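Local atomic coordinates of acetyl xylan esterase (Metagenome, PDB entry 6XYC), a protein that removes acetyl and feruloyl groups from complex natural xylans as a bifunctional esterase of the alpha/beta hydrolase fold. Residues S48-N53 / F169-M174; A57-S62 / T118-G123; A89-V94 / S127-V132. All blocks are in the same frame, centred on the assembly; numbering follows the deposited sequence.

Interaction 1 (S48-N53 / F169-M174). With AES (4-(2-aminoethyl)benzenesulfonyl fluoride), chain B.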
ATOM      1  N   SER A  48      -1.086  -0.027  10.448  1.00 20.12           N
ATOM      2  CA  SER A  48      -1.000   0.661  11.732  1.00 22.89           C
ATOM      3  C   SER A  48      -2.205   1.550  11.999  1.00 23.88           C
ATOM      4  O   SER A  48      -2.125   2.463  12.826  1.00 20.02           O
ATOM      5  CB  SER A  48       0.259   1.524  11.781  1.00 22.86           C
ATOM      6  OG  SER A  48       0.101   2.678  10.963  1.00 23.74           O
ATOM      7  N   ALA A  49      -3.323   1.297  11.312  1.00 21.48           N
ATOM      8  CA  ALA A  49      -4.479   2.193  11.362  1.00 22.86           C
ATOM      9  C   ALA A  49      -4.056   3.631  11.061  1.00 23.15           C
ATOM     10  O   ALA A  49      -4.621   4.589  11.595  1.00 21.52           O
ATOM     11  CB  ALA A  49      -5.194   2.104  12.713  1.00 24.02           C
ATOM     12  N   TRP A  50      -3.031   3.777  10.213  1.00 20.76           N
ATOM     13  CA  TRP A  50      -2.443   5.049   9.786  1.00 23.27           C
ATOM     14  C   TRP A  50      -1.704   5.783  10.904  1.00 22.24           C
ATOM     15  O   TRP A  50      -1.239   6.912  10.687  1.00 22.58           O
ATOM     16  CB  TRP A  50      -3.494   5.988   9.176  1.00 21.54           C
ATOM     17  CG  TRP A  50      -4.177   5.408   7.966  1.00 22.58           C
ATOM     18  CD1 TRP A  50      -3.625   5.200   6.735  1.00 24.75           C
ATOM     19  CD2 TRP A  50      -5.534   4.962   7.877  1.00 21.37           C
ATOM     20  NE1 TRP A  50      -4.551   4.642   5.888  1.00 23.34           N
ATOM     21  CE2 TRP A  50      -5.733   4.489   6.563  1.00 24.05           C
ATOM     22  CE3 TRP A  50      -6.600   4.911   8.781  1.00 22.63           C
ATOM     23  CZ2 TRP A  50      -6.954   3.976   6.132  1.00 23.82           C
ATOM     24  CZ3 TRP A  50      -7.809   4.403   8.350  1.00 23.39           C
ATOM     25  CH2 TRP A  50      -7.976   3.937   7.041  1.00 24.45           C
ATOM     26  N   PHE A  51      -1.547   5.166  12.083  1.00 20.10           N
ATOM     27  CA  PHE A  51      -0.998   5.887  13.228  1.00 21.30           C
ATOM     28  C   PHE A  51       0.528   5.873  13.269  1.00 22.93           C
ATOM     29  O   PHE A  51       1.130   6.777  13.859  1.00 25.31           O
ATOM     30  CB  PHE A  51      -1.512   5.306  14.552  1.00 23.85           C
ATOM     31  CG  PHE A  51      -2.937   5.667  14.885  1.00 26.78           C
ATOM     32  CD1 PHE A  51      -3.417   6.951  14.693  1.00 30.08           C
ATOM     33  CD2 PHE A  51      -3.790   4.701  15.404  1.00 27.24           C
ATOM     34  CE1 PHE A  51      -4.729   7.274  14.999  1.00 29.43           C
ATOM     35  CE2 PHE A  51      -5.102   5.010  15.713  1.00 28.17           C
ATOM     36  CZ  PHE A  51      -5.570   6.302  15.518  1.00 27.85           C
ATOM     37  N   ALA A  52       1.177   4.867  12.689  1.00 20.75           N
ATOM     38  CA  ALA A  52       2.618   4.702  12.856  1.00 22.57           C
ATOM     39  C   ALA A  52       3.381   5.420  11.749  1.00 25.00           C
ATOM     40  O   ALA A  52       2.956   5.431  10.590  1.00 24.30           O
ATOM     41  CB  ALA A  52       2.997   3.220  12.871  1.00 23.02           C
ATOM     42  N   ASN A  53       4.515   6.022  12.117  1.00 24.33           N
ATOM     43  CA  ASN A  53       5.380   6.699  11.157  1.00 25.65           C
ATOM     44  C   ASN A  53       6.784   6.104  11.115  1.00 26.20           C
ATOM     45  O   ASN A  53       7.684   6.708  10.519  1.00 23.81           O
ATOM     46  CB  ASN A  53       5.457   8.201  11.473  1.00 23.63           C
ATOM     47  CG  ASN A  53       6.117   8.494  12.818  1.00 26.14           C
ATOM     48  OD1 ASN A  53       6.645   7.601  13.480  1.00 24.35           O
ATOM     49  ND2 ASN A  53       6.083   9.759  13.221  1.00 29.39           N
ATOM     50  N   PHE A 169      -5.998  -7.395   3.438  1.00 20.90           N
ATOM     51  CA  PHE A 169      -7.069  -6.960   4.346  1.00 20.72           C
ATOM     52  C   PHE A 169      -7.041  -5.456   4.646  1.00 20.68           C
ATOM     53  O   PHE A 169      -7.053  -5.026   5.799  1.00 23.38           O
ATOM     54  CB  PHE A 169      -7.071  -7.779   5.661  1.00 22.22           C
ATOM     55  CG  PHE A 169      -5.695  -8.008   6.293  1.00 22.72           C
ATOM     56  CD1 PHE A 169      -4.996  -9.191   6.069  1.00 23.64           C
ATOM     57  CD2 PHE A 169      -5.133  -7.070   7.156  1.00 23.33           C
ATOM     58  CE1 PHE A 169      -3.753  -9.413   6.650  1.00 23.77           C
ATOM     59  CE2 PHE A 169      -3.885  -7.291   7.732  1.00 22.21           C
ATOM     60  CZ  PHE A 169      -3.198  -8.465   7.483  1.00 23.13           C
ATOM     61  N   GLY A 170      -7.072  -4.642   3.587  1.00 18.23           N
ATOM     62  CA  GLY A 170      -7.065  -3.201   3.732  1.00 19.86           C
ATOM     63  C   GLY A 170      -8.456  -2.619   3.880  1.00 20.93           C
ATOM     64  O   GLY A 170      -9.421  -3.084   3.263  1.00 21.15           O
ATOM     65  N   PRO A 171      -8.595  -1.595   4.729  1.00 22.53           N
ATOM     66  CA  PRO A 171      -9.835  -0.823   4.803  1.00 21.51           C
ATOM     67  C   PRO A 171      -9.921   0.122   3.606  1.00 23.38           C
ATOM     68  O   PRO A 171      -9.132   1.069   3.499  1.00 23.95           O
ATOM     69  CB  PRO A 171      -9.713  -0.069   6.125  1.00 22.99           C
ATOM     70  CG  PRO A 171      -8.250   0.153   6.282  1.00 22.31           C
ATOM     71  CD  PRO A 171      -7.569  -1.059   5.666  1.00 21.51           C
ATOM     72  N   VAL A 172     -10.874  -0.125   2.718  1.00 20.63           N
ATOM     73  CA  VAL A 172     -10.870   0.555   1.425  1.00 22.98           C
ATOM     74  C   VAL A 172     -12.208   1.215   1.110  1.00 24.68           C
ATOM     75  O   VAL A 172     -12.350   1.897   0.088  1.00 22.78           O
ATOM     76  CB  VAL A 172     -10.506  -0.433   0.302  1.00 23.76           C
ATOM     77  CG1 VAL A 172      -9.103  -0.985   0.481  1.00 22.69           C
ATOM     78  CG2 VAL A 172     -11.530  -1.589   0.241  1.00 22.43           C
ATOM     79  N   ASP A 173     -13.202   1.016   1.984  1.00 23.45           N
ATOM     80  CA  ASP A 173     -14.579   1.431   1.743  1.00 22.10           C
ATOM     81  C   ASP A 173     -15.124   1.966   3.073  1.00 22.26           C
ATOM     82  O   ASP A 173     -15.929   1.338   3.760  1.00 22.68           O
ATOM     83  CB  ASP A 173     -15.412   0.261   1.201  1.00 24.04           C
ATOM     84  CG  ASP A 173     -16.837   0.647   0.863  1.00 25.81           C
ATOM     85  OD1 ASP A 173     -17.122   1.846   0.671  1.00 25.79           O
ATOM     86  OD2 ASP A 173     -17.689  -0.262   0.779  1.00 23.58           O
ATOM     87  N   MET A 174     -14.666   3.157   3.461  1.00 21.94           N
ATOM     88  CA  MET A 174     -14.977   3.665   4.786  1.00 21.69           C
ATOM     89  C   MET A 174     -16.420   4.131   4.917  1.00 23.50           C
ATOM     90  O   MET A 174     -16.879   4.358   6.046  1.00 23.18           O
ATOM     91  CB  MET A 174     -14.021   4.803   5.150  1.00 24.90           C
ATOM     92  CG  MET A 174     -12.856   4.356   6.011  1.00 24.92           C
ATOM     93  SD  MET A 174     -11.851   3.043   5.283  1.00 24.26           S
ATOM     94  CE  MET A 174     -10.927   3.958   4.048  1.00 22.04           C
TER
HETATM   95  C3  AES B 701      -8.206  -0.521  12.131  1.00 36.99           C
HETATM   96  C2  AES B 701      -7.132  -1.219  11.667  1.00 40.03           C
HETATM   97  C1  AES B 701      -6.584  -0.885  10.467  1.00 28.39           C
HETATM   98  S   AES B 701      -5.192  -1.789   9.964  1.00 28.32           S
HETATM   99  O1S AES B 701      -4.033  -0.878   9.778  1.00 25.03           O
HETATM  100  O2S AES B 701      -4.718  -2.593  11.087  1.00 28.77           O
HETATM  101  C6  AES B 701      -7.077   0.127   9.708  1.00 36.78           C
HETATM  102  C5  AES B 701      -8.166   0.835  10.174  1.00 40.82           C
HETATM  103  C4  AES B 701      -8.724   0.512  11.389  1.00 49.44           C
HETATM  104  C7  AES B 701      -9.969   1.294  11.926  1.00 42.50           C
HETATM  105  C8  AES B 701     -11.121   1.244  10.892  1.00 35.40           C
HETATM  106  N8  AES B 701     -12.308   1.652  11.567  1.00 34.80           N

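Interaction 2 (A57-S62 / T118-G123). With AES (4-(2-aminoethyl)benzenesulfonyl fluoride), chain B.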
ATOM      1  N   ALA A  57      10.366  -1.515   9.460  1.00 24.99           N
ATOM      2  CA  ALA A  57      11.026  -2.780   9.768  1.00 27.03           C
ATOM      3  C   ALA A  57      10.020  -3.879  10.074  1.00 26.34           C
ATOM      4  O   ALA A  57      10.290  -5.056   9.815  1.00 25.19           O
ATOM      5  CB  ALA A  57      11.985  -2.595  10.945  1.00 30.83           C
ATOM      6  N   MET A  58       8.860  -3.522  10.621  1.00 24.76           N
ATOM      7  CA  MET A  58       7.842  -4.528  10.896  1.00 26.63           C
ATOM      8  C   MET A  58       7.299  -5.124   9.604  1.00 25.64           C
ATOM      9  O   MET A  58       7.080  -6.337   9.520  1.00 25.33           O
ATOM     10  CB  MET A  58       6.707  -3.916  11.723  1.00 26.38           C
ATOM     11  CG  MET A  58       6.980  -3.946  13.224  1.00 34.94           C
ATOM     12  SD  MET A  58       5.811  -2.971  14.188  1.00 47.04           S
ATOM     13  CE  MET A  58       6.101  -3.636  15.825  1.00 37.46           C
ATOM     14  N   ALA A  59       7.061  -4.283   8.592  1.00 24.69           N
ATOM     15  CA  ALA A  59       6.597  -4.780   7.301  1.00 25.27           C
ATOM     16  C   ALA A  59       7.625  -5.719   6.688  1.00 24.29           C
ATOM     17  O   ALA A  59       7.287  -6.805   6.205  1.00 25.41           O
ATOM     18  CB  ALA A  59       6.303  -3.609   6.363  1.00 23.08           C
ATOM     19  N   SER A  60       8.901  -5.322   6.717  1.00 23.26           N
ATOM     20  CA  SER A  60       9.953  -6.154   6.137  1.00 25.42           C
ATOM     21  C   SER A  60      10.025  -7.505   6.828  1.00 25.30           C
ATOM     22  O   SER A  60      10.165  -8.545   6.171  1.00 26.93           O
ATOM     23  CB  SER A  60      11.301  -5.436   6.229  1.00 25.09           C
ATOM     24  OG  SER A  60      11.321  -4.282   5.410  1.00 29.65           O
ATOM     25  N   ALA A  61       9.948  -7.508   8.163  1.00 26.63           N
ATOM     26  CA  ALA A  61       9.963  -8.768   8.894  1.00 26.71           C
ATOM     27  C   ALA A  61       8.729  -9.599   8.585  1.00 27.72           C
ATOM     28  O   ALA A  61       8.794 -10.832   8.605  1.00 29.09           O
ATOM     29  CB  ALA A  61      10.045  -8.514  10.396  1.00 27.11           C
ATOM     30  N   SER A  62       7.603  -8.946   8.286  1.00 29.03           N
ATOM     31  CA  SER A  62       6.348  -9.670   8.107  1.00 28.86           C
ATOM     32  C   SER A  62       6.255 -10.325   6.733  1.00 29.31           C
ATOM     33  O   SER A  62       5.852 -11.487   6.629  1.00 33.51           O
ATOM     34  CB  SER A  62       5.164  -8.727   8.306  1.00 30.56           C
ATOM     35  OG  SER A  62       5.123  -8.240   9.633  1.00 32.11           O
ATOM     36  N   THR A 118       2.499  -3.368  -2.182  1.00 22.08           N
ATOM     37  CA  THR A 118       1.685  -4.208  -1.317  1.00 20.98           C
ATOM     38  C   THR A 118       1.779  -3.677   0.107  1.00 22.67           C
ATOM     39  O   THR A 118       2.750  -3.012   0.480  1.00 21.75           O
ATOM     40  CB  THR A 118       2.138  -5.680  -1.368  1.00 21.09           C
ATOM     41  OG1 THR A 118       1.282  -6.489  -0.558  1.00 24.57           O
ATOM     42  CG2 THR A 118       3.581  -5.820  -0.891  1.00 22.63           C
ATOM     43  N   GLY A 119       0.748  -3.957   0.890  1.00 23.75           N
ATOM     44  CA  GLY A 119       0.713  -3.548   2.281  1.00 22.47           C
ATOM     45  C   GLY A 119      -0.409  -4.284   2.973  1.00 23.12           C
ATOM     46  O   GLY A 119      -1.278  -4.876   2.319  1.00 22.65           O
ATOM     47  N   PHE A 120      -0.392  -4.259   4.306  1.00 22.92           N
ATOM     48  CA  PHE A 120      -1.458  -4.895   5.078  1.00 24.69           C
ATOM     49  C   PHE A 120      -2.217  -3.865   5.918  1.00 24.65           C
ATOM     50  O   PHE A 120      -1.621  -2.913   6.425  1.00 20.46           O
ATOM     51  CB  PHE A 120      -0.914  -6.067   5.956  1.00 25.83           C
ATOM     52  CG  PHE A 120       0.323  -5.753   6.760  1.00 25.93           C
ATOM     53  CD1 PHE A 120       1.586  -5.840   6.199  1.00 28.92           C
ATOM     54  CD2 PHE A 120       0.214  -5.425   8.100  1.00 30.04           C
ATOM     55  CE1 PHE A 120       2.708  -5.560   6.947  1.00 31.37           C
ATOM     56  CE2 PHE A 120       1.331  -5.159   8.846  1.00 31.98           C
ATOM     57  CZ  PHE A 120       2.576  -5.226   8.273  1.00 31.43           C
ATOM     58  N   SER A 121      -3.540  -4.068   6.061  1.00 24.48           N
ATOM     59  CA  SER A 121      -4.460  -3.128   6.678  1.00 24.11           C
ATOM     60  C   SER A 121      -4.211  -1.751   6.068  1.00 21.40           C
ATOM     61  O   SER A 121      -4.347  -1.572   4.849  1.00 21.02           O
ATOM     62  CB  SER A 121      -4.317  -3.124   8.199  1.00 23.90           C
ATOM     63  OG  SER A 121      -5.503  -2.623   8.792  1.00 27.20           O
ATOM     64  N   SER A 122      -3.873  -0.751   6.892  1.00 22.36           N
ATOM     65  CA  SER A 122      -3.780   0.606   6.372  1.00 21.17           C
ATOM     66  C   SER A 122      -2.726   0.687   5.286  1.00 21.56           C
ATOM     67  O   SER A 122      -2.830   1.535   4.398  1.00 23.76           O
ATOM     68  CB  SER A 122      -3.506   1.616   7.496  1.00 22.15           C
ATOM     69  OG  SER A 122      -2.351   1.312   8.242  1.00 24.91           O
ATOM     70  N   GLY A 123      -1.725  -0.198   5.312  1.00 23.05           N
ATOM     71  CA  GLY A 123      -0.774  -0.260   4.213  1.00 22.11           C
ATOM     72  C   GLY A 123      -1.370  -0.857   2.954  1.00 22.58           C
ATOM     73  O   GLY A 123      -0.969  -0.503   1.842  1.00 21.33           O
TER
HETATM   74  C3  AES B 701      -8.206  -0.521  12.131  1.00 36.99           C
HETATM   75  C2  AES B 701      -7.132  -1.219  11.667  1.00 40.03           C
HETATM   76  C1  AES B 701      -6.584  -0.885  10.467  1.00 28.39           C
HETATM   77  S   AES B 701      -5.192  -1.789   9.964  1.00 28.32           S
HETATM   78  O1S AES B 701      -4.033  -0.878   9.778  1.00 25.03           O
HETATM   79  O2S AES B 701      -4.718  -2.593  11.087  1.00 28.77           O
HETATM   80  C6  AES B 701      -7.077   0.127   9.708  1.00 36.78           C
HETATM   81  C5  AES B 701      -8.166   0.835  10.174  1.00 40.82           C
HETATM   82  C4  AES B 701      -8.724   0.512  11.389  1.00 49.44           C
HETATM   83  C7  AES B 701      -9.969   1.294  11.926  1.00 42.50           C
HETATM   84  C8  AES B 701     -11.121   1.244  10.892  1.00 35.40           C
HETATM   85  N8  AES B 701     -12.308   1.652  11.567  1.00 34.80           N

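Interaction 3 (A89-V94 / S127-V132)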
ATOM      1  N   ALA A  89      -1.693  13.555   3.322  1.00 23.99           N
ATOM      2  CA  ALA A  89      -0.267  13.416   3.590  1.00 25.66           C
ATOM      3  C   ALA A  89       0.213  11.998   3.301  1.00 25.81           C
ATOM      4  O   ALA A  89       1.262  11.801   2.678  1.00 22.56           O
ATOM      5  CB  ALA A  89       0.034  13.794   5.041  1.00 26.17           C
ATOM      6  N   GLN A  90      -0.559  10.999   3.725  1.00 24.10           N
ATOM      7  CA  GLN A  90      -0.080   9.624   3.683  1.00 24.76           C
ATOM      8  C   GLN A  90       0.090   9.115   2.255  1.00 24.72           C
ATOM      9  O   GLN A  90       1.062   8.407   1.959  1.00 22.54           O
ATOM     10  CB  GLN A  90      -1.039   8.731   4.469  1.00 23.88           C
ATOM     11  CG  GLN A  90      -0.979   8.924   5.980  1.00 23.28           C
ATOM     12  CD  GLN A  90      -1.645  10.205   6.442  1.00 26.38           C
ATOM     13  OE1 GLN A  90      -2.553  10.715   5.789  1.00 23.52           O
ATOM     14  NE2 GLN A  90      -1.188  10.739   7.570  1.00 22.43           N
ATOM     15  N   ILE A  91      -0.837   9.449   1.356  1.00 23.39           N
ATOM     16  CA  ILE A  91      -0.666   9.000  -0.023  1.00 24.29           C
ATOM     17  C   ILE A  91       0.380   9.850  -0.744  1.00 23.64           C
ATOM     18  O   ILE A  91       1.097   9.344  -1.614  1.00 24.89           O
ATOM     19  CB  ILE A  91      -2.020   8.995  -0.762  1.00 23.13           C
ATOM     20  CG1 ILE A  91      -1.866   8.382  -2.152  1.00 24.90           C
ATOM     21  CG2 ILE A  91      -2.595  10.397  -0.864  1.00 26.03           C
ATOM     22  CD1 ILE A  91      -1.298   6.959  -2.154  1.00 25.08           C
ATOM     23  N   GLN A  92       0.511  11.130  -0.386  1.00 25.96           N
ATOM     24  CA  GLN A  92       1.599  11.936  -0.932  1.00 27.12           C
ATOM     25  C   GLN A  92       2.950  11.363  -0.527  1.00 24.41           C
ATOM     26  O   GLN A  92       3.910  11.393  -1.307  1.00 23.57           O
ATOM     27  CB  GLN A  92       1.482  13.385  -0.460  1.00 25.84           C
ATOM     28  CG  GLN A  92       0.396  14.181  -1.149  1.00 27.72           C
ATOM     29  CD  GLN A  92       0.507  15.661  -0.856  1.00 30.63           C
ATOM     30  OE1 GLN A  92       1.506  16.124  -0.307  1.00 30.66           O
ATOM     31  NE2 GLN A  92      -0.521  16.415  -1.218  1.00 30.87           N
ATOM     32  N   ASP A  93       3.047  10.838   0.695  1.00 26.19           N
ATOM     33  CA  ASP A  93       4.278  10.183   1.126  1.00 23.65           C
ATOM     34  C   ASP A  93       4.575   8.969   0.262  1.00 24.18           C
ATOM     35  O   ASP A  93       5.695   8.795  -0.228  1.00 22.02           O
ATOM     36  CB  ASP A  93       4.161   9.785   2.596  1.00 22.98           C
ATOM     37  CG  ASP A  93       4.184  10.982   3.526  1.00 24.45           C
ATOM     38  OD1 ASP A  93       4.536  12.086   3.067  1.00 25.27           O
ATOM     39  OD2 ASP A  93       3.843  10.822   4.722  1.00 27.63           O
ATOM     40  N   VAL A  94       3.571   8.113   0.060  1.00 24.76           N
ATOM     41  CA  VAL A  94       3.749   6.926  -0.772  1.00 23.20           C
ATOM     42  C   VAL A  94       4.189   7.329  -2.174  1.00 24.02           C
ATOM     43  O   VAL A  94       5.130   6.760  -2.736  1.00 22.90           O
ATOM     44  CB  VAL A  94       2.454   6.095  -0.808  1.00 22.46           C
ATOM     45  CG1 VAL A  94       2.612   4.923  -1.773  1.00 23.82           C
ATOM     46  CG2 VAL A  94       2.090   5.617   0.585  1.00 25.44           C
ATOM     47  N   SER A 127      -1.656   1.049  -0.586  1.00 20.70           N
ATOM     48  CA  SER A 127      -1.273   0.352  -1.809  1.00 22.22           C
ATOM     49  C   SER A 127      -2.406   0.388  -2.830  1.00 23.26           C
ATOM     50  O   SER A 127      -2.194   0.709  -4.005  1.00 25.03           O
ATOM     51  CB  SER A 127      -0.887  -1.095  -1.482  1.00 23.78           C
ATOM     52  OG  SER A 127       0.292  -1.133  -0.702  1.00 26.50           O
ATOM     53  N   ALA A 128      -3.625   0.057  -2.398  1.00 21.80           N
ATOM     54  CA  ALA A 128      -4.771   0.134  -3.297  1.00 22.32           C
ATOM     55  C   ALA A 128      -4.993   1.559  -3.778  1.00 23.94           C
ATOM     56  O   ALA A 128      -5.365   1.779  -4.939  1.00 27.07           O
ATOM     57  CB  ALA A 128      -6.024  -0.397  -2.601  1.00 21.28           C
ATOM     58  N   PHE A 129      -4.770   2.547  -2.905  1.00 21.96           N
ATOM     59  CA  PHE A 129      -5.001   3.925  -3.324  1.00 22.46           C
ATOM     60  C   PHE A 129      -3.998   4.356  -4.387  1.00 24.93           C
ATOM     61  O   PHE A 129      -4.355   5.087  -5.318  1.00 23.39           O
ATOM     62  CB  PHE A 129      -4.945   4.874  -2.130  1.00 23.64           C
ATOM     63  CG  PHE A 129      -5.923   6.011  -2.232  1.00 23.94           C
ATOM     64  CD1 PHE A 129      -5.752   6.999  -3.190  1.00 26.02           C
ATOM     65  CD2 PHE A 129      -7.022   6.073  -1.396  1.00 21.77           C
ATOM     66  CE1 PHE A 129      -6.651   8.040  -3.296  1.00 28.11           C
ATOM     67  CE2 PHE A 129      -7.928   7.115  -1.494  1.00 25.06           C
ATOM     68  CZ  PHE A 129      -7.740   8.099  -2.451  1.00 24.56           C
ATOM     69  N   ALA A 130      -2.738   3.925  -4.267  1.00 23.50           N
ATOM     70  CA  ALA A 130      -1.774   4.180  -5.333  1.00 23.03           C
ATOM     71  C   ALA A 130      -2.217   3.516  -6.631  1.00 26.15           C
ATOM     72  O   ALA A 130      -2.116   4.111  -7.712  1.00 27.69           O
ATOM     73  CB  ALA A 130      -0.386   3.680  -4.922  1.00 25.21           C
ATOM     74  N   GLY A 131      -2.733   2.293  -6.538  1.00 22.78           N
ATOM     75  CA  GLY A 131      -3.133   1.523  -7.699  1.00 26.39           C
ATOM     76  C   GLY A 131      -4.376   2.022  -8.396  1.00 26.65           C
ATOM     77  O   GLY A 131      -4.637   1.591  -9.526  1.00 31.68           O
ATOM     78  N   VAL A 132      -5.158   2.895  -7.759  1.00 25.10           N
ATOM     79  CA  VAL A 132      -6.305   3.513  -8.418  1.00 27.85           C
ATOM     80  C   VAL A 132      -6.042   4.960  -8.790  1.00 28.83           C
ATOM     81  O   VAL A 132      -6.955   5.634  -9.274  1.00 28.37           O
ATOM     82  CB  VAL A 132      -7.582   3.417  -7.562  1.00 25.97           C
ATOM     83  CG1 VAL A 132      -7.942   1.948  -7.300  1.00 27.74           C
ATOM     84  CG2 VAL A 132      -7.429   4.188  -6.268  1.00 27.10           C
TER

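Interaction 1 (S48-N53 / F169-M174)
Trp50 reaches Pro171 with the outer rim of its benzo ring: CH2 lies 3.9 Å from Pro171 CG, and the neighbouring CZ2 is almost as near. The proline ring meets the indole obliquely, and the two side chains slide past one another in opposite directions. A second group joins at the same corner of the ring, since CE of Met174 approaches CH2 to 4.2 Å, again obliquely. The indole is carried there by a first torsion that sets CG opposite the carbonyl carbon (chi1 -60°), while the folded methionine chain brings its terminal methyl up to CH2 with the sulfur close behind it. This buried contact is wholly apolar.

The arylsulfonyl group left by 4-(2-aminoethyl)benzenesulfonyl fluoride (AES) extends the same surface. Pro171 CG packs 3.6 Å from AES C6, and CZ3 of Trp50 comes near AES C5, so proline and indole both border the aromatic ring of the inhibitor. Polar grip comes from the backbone: Ala49 N donates to AES O1S over 2.8 Å at an N-H...O angle of 161°. The type I' turn from Ser48 to Phe51 presents that N-H, closed by Phe51 N to Ser48 O, and Ser48 OG accepts from Ala52 N (3.0 Å, 166°), tying the side chain back to the loop.

Behind the contact, His125 of helix 122-131 meets the indole ring and touches both Pro171 and Met174. The two loops, which follow strands 39-45 and 164-168, thus wall the pocket at the carboxyl ends of parallel strands, where alpha/beta hydrolases place their active site, and the N-H of Ala49 is placed as in an oxyanion hole.

Interaction 2 (A57-S62 / T118-G123)
The turn that leads from strand 114-120 into helix 122-131 has the Gly-x-Ser-x-Gly pattern of a nucleophile elbow, and Phe120, the residue just before its serine, packs against helix 56-69. The phenyl ring meets Ala59 with its rim: CE1 is 4.0 Å from Ala59 CA, which lies at the ring edge near its plane, and the methyl CB is hardly farther. CZ points on to Ser62, whose OG stands 4.2 Å away and oblique to the ring. A first torsion of 48° puts CG of Phe120 between the backbone N and the carbonyl carbon, turning the ring toward the helix.

Ser62 spends its hydroxyl within its own helix, as OG donates to Met58 O over 2.7 Å from above the carbonyl plane. Ser62 N reaches the same oxygen from the opposite face, so two donors grip that oxygen, and the OG bond keeps the hydroxyl turned where it meets Phe120 CZ. An alanine here would remove one of the two donors to Met58 O and is likely to leave the outer rim of Phe120 less closely packed.

One residue on, Ser121 has a strained backbone (phi 49°) and its OG is bonded covalently to AES S at 1.5 Å, which marks it as the inhibited nucleophile. Ser122 N donates to AES O1S (2.9 Å, 156°), consistent with a part in the oxyanion hole. Gly119 and Gly123 pass close together, and a side chain on Gly119 would collide with Gly123 O. His262 and Asp230 probably complete a catalytic triad with Ser121.

Around this elbow, Phe120 also meets Phe267 edge-to-face and touches Trp168 of strand 164-168, while Ala59 rests on Ile44 of strand 39-45 and Ser76 of strand 73-77, bedding helix 56-69 on the central sheet.

Interaction 3 (A89-V94 / S127-V132)
Apolar packing carries this contact, and Ile91 is in every close pair. Its CD1 methyl sits 4.0 Å from Ala130 N and 4.2 Å from Phe129 CB, thus touching the backbone and the roots of two successive side chains of helix 122-131; the methyl of Ala130 follows at 4.4 Å. A first torsion with CG1 opposite the backbone N (chi1 -174°) extends the longer branch toward helix 122-131. The phenyl ring of Phe129 is met obliquely by CG1 of Ile91, and Trp87 meets the same ring edge-to-face. Val94, one helical turn on, also faces the partner helix, at a looser distance.

Both helices, 89-103 and 122-131, pack on the sheet of this alpha/beta hydrolase fold, and the second is the one that starts at the nucleophile elbow. Beneath them, Val94 and Ser127 both touch Ile45 of strand 39-45 and Ile117 of strand 114-120.

The polar bonds nearby run to other parts of the chain or stay within one helix. Asp93 makes a salt bridge to Arg80 and accepts a hydrogen bond from His25, whereas Ser127 OG pairs with Gly123 O within its helix.

From the N terminus, the chain leaves strand 39-45 into loop 48-53, the first half of interaction 1, and enters helix 56-69, which opens interaction 2. Helix 89-103 opens interaction 3 before strand 114-120 and its elbow close interaction 2; helix 122-131 then closes interaction 3, so these two cross. Loop 169-174 closes interaction 1 last, enclosing both. Interactions 1 and 2 share AES and touch directly, for Ser48 N lies 2.9 Å from Ser122 OG, a probable hydrogen bond. Helix 122-131 links interactions 2 and 3, whose centres are about 14 Å apart. Together they tie pocket loops, three helices and the central sheet.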